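Local structure of adenosine kinase (Sinorhizobium meliloti, 3UBO) at residues C22-L27 with I32-M37; E251-V256 with E298-G303. The protein probably phosphorylates adenosine with ATP as a pfkB-family sugar and nucleoside kinase, and binds adenosine and ADP. One frame throughout, in Å; residues are numbered along the deposited sequence.

Interaction 1: C22-L27 with I32-M37; sequences CDDSFL and IIKGAM. With ADN (adenosine), chain C.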
loop_
_atom_site.group_PDB
_atom_site.type_symbol
_atom_site.label_atom_id
_atom_site.label_comp_id
_atom_site.label_asym_id
_atom_site.label_seq_id
_atom_site.Cartn_x
_atom_site.Cartn_y
_atom_site.Cartn_z
ATOM N N CYS A 22 -13.090 8.405 -0.956
ATOM C CA CYS A 22 -13.676 9.708 -1.138
ATOM C C CYS A 22 -15.194 9.486 -1.141
ATOM O O CYS A 22 -15.640 8.354 -0.956
ATOM C CB CYS A 22 -13.196 10.312 -2.433
ATOM S SG CYS A 22 -14.188 9.637 -3.784
ATOM N N ASP A 23 -16.004 10.532 -1.301
ATOM C CA ASP A 23 -17.463 10.363 -1.116
ATOM C C ASP A 23 -18.134 10.539 -2.451
ATOM O O ASP A 23 -17.442 10.701 -3.435
ATOM C CB ASP A 23 -18.074 11.316 -0.057
ATOM C CG ASP A 23 -17.581 12.754 -0.183
ATOM O OD1 ASP A 23 -16.846 13.027 -1.156
ATOM O OD2 ASP A 23 -17.880 13.603 0.685
ATOM N N ASP A 24 -19.464 10.506 -2.532
ATOM C CA ASP A 24 -20.062 10.624 -3.889
ATOM C C ASP A 24 -19.830 11.992 -4.510
ATOM O O ASP A 24 -19.365 12.072 -5.650
ATOM C CB ASP A 24 -21.561 10.284 -3.945
ATOM C CG ASP A 24 -21.848 8.783 -4.252
ATOM O OD1 ASP A 24 -20.917 8.019 -4.641
ATOM O OD2 ASP A 24 -23.034 8.377 -4.085
ATOM N N SER A 25 -20.146 13.061 -3.776
ATOM C CA SER A 25 -19.915 14.417 -4.294
ATOM C C SER A 25 -18.498 14.676 -4.886
ATOM O O SER A 25 -18.343 15.415 -5.851
ATOM C CB SER A 25 -20.236 15.425 -3.210
ATOM O OG SER A 25 -19.793 14.883 -1.991
ATOM N N PHE A 26 -17.462 14.063 -4.335
ATOM C CA PHE A 26 -16.155 14.209 -4.945
ATOM C C PHE A 26 -16.121 13.791 -6.403
ATOM O O PHE A 26 -15.467 14.414 -7.219
ATOM C CB PHE A 26 -15.099 13.405 -4.210
ATOM C CG PHE A 26 -13.736 13.644 -4.716
ATOM C CD1 PHE A 26 -13.313 13.054 -5.901
ATOM C CD2 PHE A 26 -12.887 14.497 -4.051
ATOM C CE1 PHE A 26 -12.003 13.280 -6.415
ATOM C CE2 PHE A 26 -11.597 14.746 -4.540
ATOM C CZ PHE A 26 -11.146 14.138 -5.737
ATOM N N LEU A 27 -16.801 12.722 -6.732
ATOM C CA LEU A 27 -16.736 12.228 -8.080
ATOM C C LEU A 27 -17.537 13.115 -9.012
ATOM O O LEU A 27 -17.108 13.335 -10.118
ATOM C CB LEU A 27 -17.216 10.774 -8.154
ATOM C CG LEU A 27 -16.554 9.777 -7.206
ATOM C CD1 LEU A 27 -17.268 8.465 -7.294
ATOM C CD2 LEU A 27 -15.062 9.644 -7.500
ATOM N N ILE A 32 -15.723 12.713 -12.625
ATOM C CA ILE A 32 -15.227 11.359 -12.751
ATOM C C ILE A 32 -16.414 10.409 -12.871
ATOM O O ILE A 32 -17.424 10.585 -12.167
ATOM C CB ILE A 32 -14.537 10.952 -11.483
ATOM C CG1 ILE A 32 -13.488 11.977 -11.097
ATOM C CG2 ILE A 32 -14.064 9.509 -11.551
ATOM C CD1 ILE A 32 -12.441 11.491 -10.096
ATOM N N ILE A 33 -16.313 9.393 -13.739
ATOM C CA ILE A 33 -17.448 8.430 -13.892
ATOM C C ILE A 33 -17.404 7.370 -12.798
ATOM O O ILE A 33 -16.383 6.709 -12.610
ATOM C CB ILE A 33 -17.489 7.773 -15.323
ATOM C CG1 ILE A 33 -17.253 8.862 -16.370
ATOM C CG2 ILE A 33 -18.809 6.926 -15.568
ATOM C CD1 ILE A 33 -17.300 8.321 -17.710
ATOM N N LYS A 34 -18.472 7.245 -12.029
ATOM C CA LYS A 34 -18.423 6.255 -10.966
ATOM C C LYS A 34 -18.362 4.863 -11.611
ATOM O O LYS A 34 -19.174 4.564 -12.470
ATOM C CB LYS A 34 -19.637 6.379 -10.079
ATOM C CG LYS A 34 -19.474 5.639 -8.767
ATOM C CD LYS A 34 -20.650 5.742 -7.840
ATOM C CE LYS A 34 -20.447 4.897 -6.569
ATOM N NZ LYS A 34 -21.610 5.069 -5.571
ATOM N N GLY A 35 -17.412 4.049 -11.193
ATOM C CA GLY A 35 -17.343 2.675 -11.614
ATOM C C GLY A 35 -16.439 2.426 -12.784
ATOM O O GLY A 35 -15.933 1.342 -12.960
ATOM N N ALA A 36 -16.229 3.452 -13.576
ATOM C CA ALA A 36 -15.551 3.329 -14.844
ATOM C C ALA A 36 -14.054 3.480 -14.763
ATOM O O ALA A 36 -13.511 3.755 -13.721
ATOM C CB ALA A 36 -16.098 4.356 -15.774
HETATM N N MSE A 37 -13.393 3.317 -15.892
HETATM C CA MSE A 37 -12.012 3.676 -15.994
HETATM C C MSE A 37 -11.947 4.902 -16.828
HETATM O O MSE A 37 -12.360 4.902 -17.958
HETATM C CB MSE A 37 -11.214 2.656 -16.741
HETATM C CG MSE A 37 -10.760 3.251 -18.026
HETATM SE SE MSE A 37 -8.970 3.717 -18.078
HETATM C CE MSE A 37 -8.654 3.127 -19.793
HETATM O "O5'" ADN C . -9.927 -3.784 -12.535
HETATM C "C5'" ADN C . -8.877 -3.680 -11.502
HETATM C "C4'" ADN C . -7.564 -2.973 -11.986
HETATM O "O4'" ADN C . -7.752 -2.163 -13.152
HETATM C "C3'" ADN C . -6.537 -2.101 -11.094
HETATM O "O3'" ADN C . -5.627 -2.633 -10.162
HETATM C "C2'" ADN C . -5.857 -1.182 -12.165
HETATM O "O2'" ADN C . -4.414 -1.150 -12.147
HETATM C "C1'" ADN C . -6.481 -1.680 -13.408
HETATM N N9 ADN C . -6.615 -0.595 -14.426
HETATM C C8 ADN C . -7.233 0.688 -14.371
HETATM N N7 ADN C . -7.214 1.285 -15.660
HETATM C C5 ADN C . -6.590 0.355 -16.512
HETATM C C6 ADN C . -6.263 0.392 -17.895
HETATM N N6 ADN C . -6.607 1.514 -18.727
HETATM N N1 ADN C . -5.606 -0.758 -18.465
HETATM C C2 ADN C . -5.294 -1.894 -17.650
HETATM N N3 ADN C . -5.601 -1.973 -16.269
HETATM C C4 ADN C . -6.229 -0.824 -15.732
#
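K34 reaches back across L27 as an extended arm to meet D24, tying the loop by charge to the first turn of the helix. K34 NZ makes a salt bridge with D24 OD1 at 3.2 Å, on the lone pair facing the other oxygen; the side chains cross at about a right angle. D124 takes the same ammonium in a second salt bridge. A lysine suits this place because it joins a charged tip for D24 and D124 to an aliphatic stem: K34 CG, anti to the backbone N (chi1 -165°), rests 3.9 Å from L27 CD1. These residues belong to the small lid that pfkB kinases carry beside the larger α/β domain, and the link runs from helix 24-29 into strand 37-39 of its mixed sheet. I32 N donates to L27 O at 2.9 Å, while I32 CD1 lies 4.1 Å from F26 CE1, at the edge of the ring, and equally close to L27 CD2. Replacing I32 by alanine would probably open a gap between the F26 edge and L27 CD2. G35, at positive phi, suits the third position of the type II turn I33-A36, which leads to M37 (selenomethionine) in the adenosine pocket.

Interaction 2: E251-V256 with E298-G303; sequences EGSVVV and ECSKLG. With ADP (adenosine-5'-diphosphate), chain D.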
loop_
_atom_site.group_PDB
_atom_site.type_symbol
_atom_site.label_atom_id
_atom_site.label_comp_id
_atom_site.label_asym_id
_atom_site.label_seq_id
_atom_site.Cartn_x
_atom_site.Cartn_y
_atom_site.Cartn_z
ATOM N N GLU A 251 -24.009 -12.182 -7.315
ATOM C CA GLU A 251 -24.693 -13.351 -7.866
ATOM C C GLU A 251 -23.659 -14.441 -8.235
ATOM O O GLU A 251 -24.005 -15.630 -8.441
ATOM C CB GLU A 251 -25.464 -12.926 -9.120
ATOM C CG GLU A 251 -26.963 -13.015 -9.072
ATOM C CD GLU A 251 -27.591 -12.269 -7.894
ATOM O OE1 GLU A 251 -27.552 -11.014 -7.951
ATOM O OE2 GLU A 251 -28.160 -12.923 -6.944
ATOM N N GLY A 252 -22.392 -14.035 -8.328
ATOM C CA GLY A 252 -21.331 -14.983 -8.591
ATOM C C GLY A 252 -20.992 -14.971 -10.059
ATOM O O GLY A 252 -20.509 -13.954 -10.521
ATOM N N SER A 253 -21.260 -16.060 -10.796
ATOM C CA SER A 253 -20.885 -16.130 -12.238
ATOM C C SER A 253 -21.870 -16.924 -13.113
ATOM O O SER A 253 -22.617 -17.750 -12.608
ATOM C CB SER A 253 -19.467 -16.720 -12.416
ATOM O OG SER A 253 -19.521 -18.141 -12.550
ATOM N N VAL A 254 -21.859 -16.681 -14.426
ATOM C CA VAL A 254 -22.538 -17.565 -15.378
ATOM C C VAL A 254 -21.686 -17.845 -16.608
ATOM O O VAL A 254 -21.665 -17.043 -17.547
ATOM C CB VAL A 254 -23.912 -17.029 -15.837
ATOM C CG1 VAL A 254 -23.808 -15.618 -16.340
ATOM C CG2 VAL A 254 -24.513 -17.965 -16.878
ATOM N N VAL A 255 -20.975 -18.972 -16.620
ATOM C CA VAL A 255 -20.204 -19.373 -17.793
ATOM C C VAL A 255 -21.073 -19.914 -18.950
ATOM O O VAL A 255 -22.076 -20.508 -18.753
ATOM C CB VAL A 255 -19.097 -20.347 -17.390
ATOM C CG1 VAL A 255 -18.187 -20.709 -18.593
ATOM C CG2 VAL A 255 -18.258 -19.727 -16.301
ATOM N N VAL A 256 -20.678 -19.675 -20.183
ATOM C CA VAL A 256 -21.512 -19.997 -21.344
ATOM C C VAL A 256 -20.688 -20.751 -22.436
ATOM O O VAL A 256 -19.558 -20.345 -22.757
ATOM C CB VAL A 256 -22.194 -18.702 -21.879
ATOM C CG1 VAL A 256 -22.405 -18.768 -23.342
ATOM C CG2 VAL A 256 -23.506 -18.450 -21.136
ATOM N N GLU A 298 -16.147 -26.265 -11.299
ATOM C CA GLU A 298 -15.109 -26.033 -10.307
ATOM C C GLU A 298 -14.246 -24.844 -10.733
ATOM O O GLU A 298 -13.381 -24.339 -9.994
ATOM C CB GLU A 298 -14.250 -27.274 -10.179
ATOM C CG GLU A 298 -13.680 -27.556 -8.769
ATOM C CD GLU A 298 -12.665 -28.725 -8.821
ATOM O OE1 GLU A 298 -12.825 -29.608 -9.741
ATOM O OE2 GLU A 298 -11.701 -28.749 -7.983
ATOM N N CYS A 299 -14.473 -24.406 -11.959
ATOM C CA CYS A 299 -13.773 -23.238 -12.477
ATOM C C CYS A 299 -14.513 -22.015 -11.925
ATOM O O CYS A 299 -13.895 -21.205 -11.227
ATOM C CB CYS A 299 -13.634 -23.232 -14.032
ATOM S SG CYS A 299 -12.080 -23.938 -14.737
ATOM N N SER A 300 -15.818 -21.877 -12.187
ATOM C CA SER A 300 -16.498 -20.714 -11.680
ATOM C C SER A 300 -16.186 -20.620 -10.189
ATOM O O SER A 300 -16.091 -19.537 -9.634
ATOM C CB SER A 300 -17.993 -20.817 -11.879
ATOM O OG SER A 300 -18.322 -20.886 -13.222
ATOM N N LYS A 301 -16.015 -21.754 -9.531
ATOM C CA LYS A 301 -15.901 -21.720 -8.065
ATOM C C LYS A 301 -14.586 -21.041 -7.747
ATOM O O LYS A 301 -14.524 -20.134 -6.920
ATOM C CB LYS A 301 -16.022 -23.115 -7.385
ATOM C CG LYS A 301 -17.465 -23.605 -7.197
ATOM C CD LYS A 301 -17.499 -25.008 -6.579
ATOM C CE LYS A 301 -18.863 -25.748 -6.770
ATOM N NZ LYS A 301 -20.077 -25.469 -5.814
ATOM N N LEU A 302 -13.534 -21.461 -8.444
ATOM C CA LEU A 302 -12.219 -20.899 -8.176
ATOM C C LEU A 302 -12.270 -19.398 -8.477
ATOM O O LEU A 302 -11.598 -18.605 -7.824
ATOM C CB LEU A 302 -11.160 -21.624 -8.967
ATOM C CG LEU A 302 -10.728 -22.846 -8.187
ATOM C CD1 LEU A 302 -10.020 -23.801 -9.103
ATOM C CD2 LEU A 302 -9.855 -22.444 -6.980
ATOM N N GLY A 303 -13.147 -19.037 -9.414
ATOM C CA GLY A 303 -13.411 -17.658 -9.746
ATOM C C GLY A 303 -13.869 -16.839 -8.560
ATOM O O GLY A 303 -13.138 -15.938 -8.098
HETATM P PB ADP D . -16.285 -6.308 -12.020
HETATM O O1B ADP D . -16.755 -4.799 -12.526
HETATM O O2B ADP D . -15.498 -7.270 -13.146
HETATM O O3B ADP D . -15.423 -6.215 -10.812
HETATM P PA ADP D . -18.581 -8.019 -10.847
HETATM O O1A ADP D . -19.842 -7.130 -10.269
HETATM O O2A ADP D . -19.087 -9.071 -11.730
HETATM O O3A ADP D . -17.866 -6.764 -11.721
HETATM O "O5'" ADP D . -17.624 -8.774 -9.691
HETATM C "C5'" ADP D . -16.558 -9.622 -10.100
HETATM C "C4'" ADP D . -16.399 -10.873 -9.175
HETATM O "O4'" ADP D . -15.914 -10.656 -7.766
HETATM C "C3'" ADP D . -17.718 -11.773 -8.900
HETATM O "O3'" ADP D . -18.263 -12.568 -9.938
HETATM C "C2'" ADP D . -17.543 -12.333 -7.494
HETATM O "O2'" ADP D . -16.943 -13.619 -7.280
HETATM C "C1'" ADP D . -16.906 -11.138 -6.844
HETATM N N9 ADP D . -17.880 -10.107 -6.369
HETATM C C8 ADP D . -18.219 -8.907 -6.953
HETATM N N7 ADP D . -19.212 -8.225 -6.131
HETATM C C5 ADP D . -19.495 -9.067 -5.017
HETATM C C6 ADP D . -20.385 -8.904 -3.850
HETATM N N6 ADP D . -21.166 -7.663 -3.688
HETATM N N1 ADP D . -20.428 -9.878 -2.902
HETATM C C2 ADP D . -19.633 -11.033 -3.011
HETATM N N3 ADP D . -18.769 -11.218 -4.152
HETATM C C4 ADP D . -18.699 -10.224 -5.125
#
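S253 and S300 turn their CB atoms toward each other, one from the strand and one from the helix, and meet through their hydroxyls. The OG atoms of S253 and S300 lie 3.1 Å apart in a weak hydrogen bond, whose proton is not settled because the carbonyl of L296, one turn earlier in the helix, also pairs weakly with S300 OG. Torsions explain the meeting: S300 OG stands beside its own backbone N, anti to the carbonyl carbon (chi1 -62°), within reach of L296 O as well as of the strand, whereas S253 OG sits between its backbone N and carbonyl carbon (chi1 90°). Serine is well matched to both positions, being small enough for the CA atoms of S253 and S300 to come within 6.4 Å while placing the two buried hydroxyls side by side, where they can share a weak bond. V255, two residues along, has its CB on the same side of the strand and brings CG2 beside S300 OG. Just before S253, G252 has backbone angles that suit a residue without a side chain, and its carbonyl O accepts a hydrogen bond from ADP O3' at 2.7 Å. The strand thus runs from the ribose of ADP into the contact. N304, following G303 on the helix, bonds ADP too. Strand 253-257 pairs with strand 260-264 as an antiparallel hairpin and, through V254 and V256, with the backbone of V246 and A244; helix 296-311 packs on the V255 side, where Y282 and F286 of helix 278-290 adjoin, and helix 230-240 touches V256.

In the fold
From the N terminus, the chain makes strand 16-21 and helix 24-29, and interaction 1 closes a very short loop, with only four residues between its segments, before strand 37-39 begins. Interaction 2 opens much later and spans 41 residues, which include the second hairpin strand, 260-264, and helix 278-290. The two contacts are in series, neither nested nor crossed; their centres lie about 28 Å apart and the two do not touch. Interaction 1 ties helix 24-29 to the loop that enters edge strand 37-39 of the lid's mixed sheet and leads to the adenosine side; interaction 2 joins the hairpin to helix 296-311 in the large domain, beside ADP. The two ligands lie in the region between them.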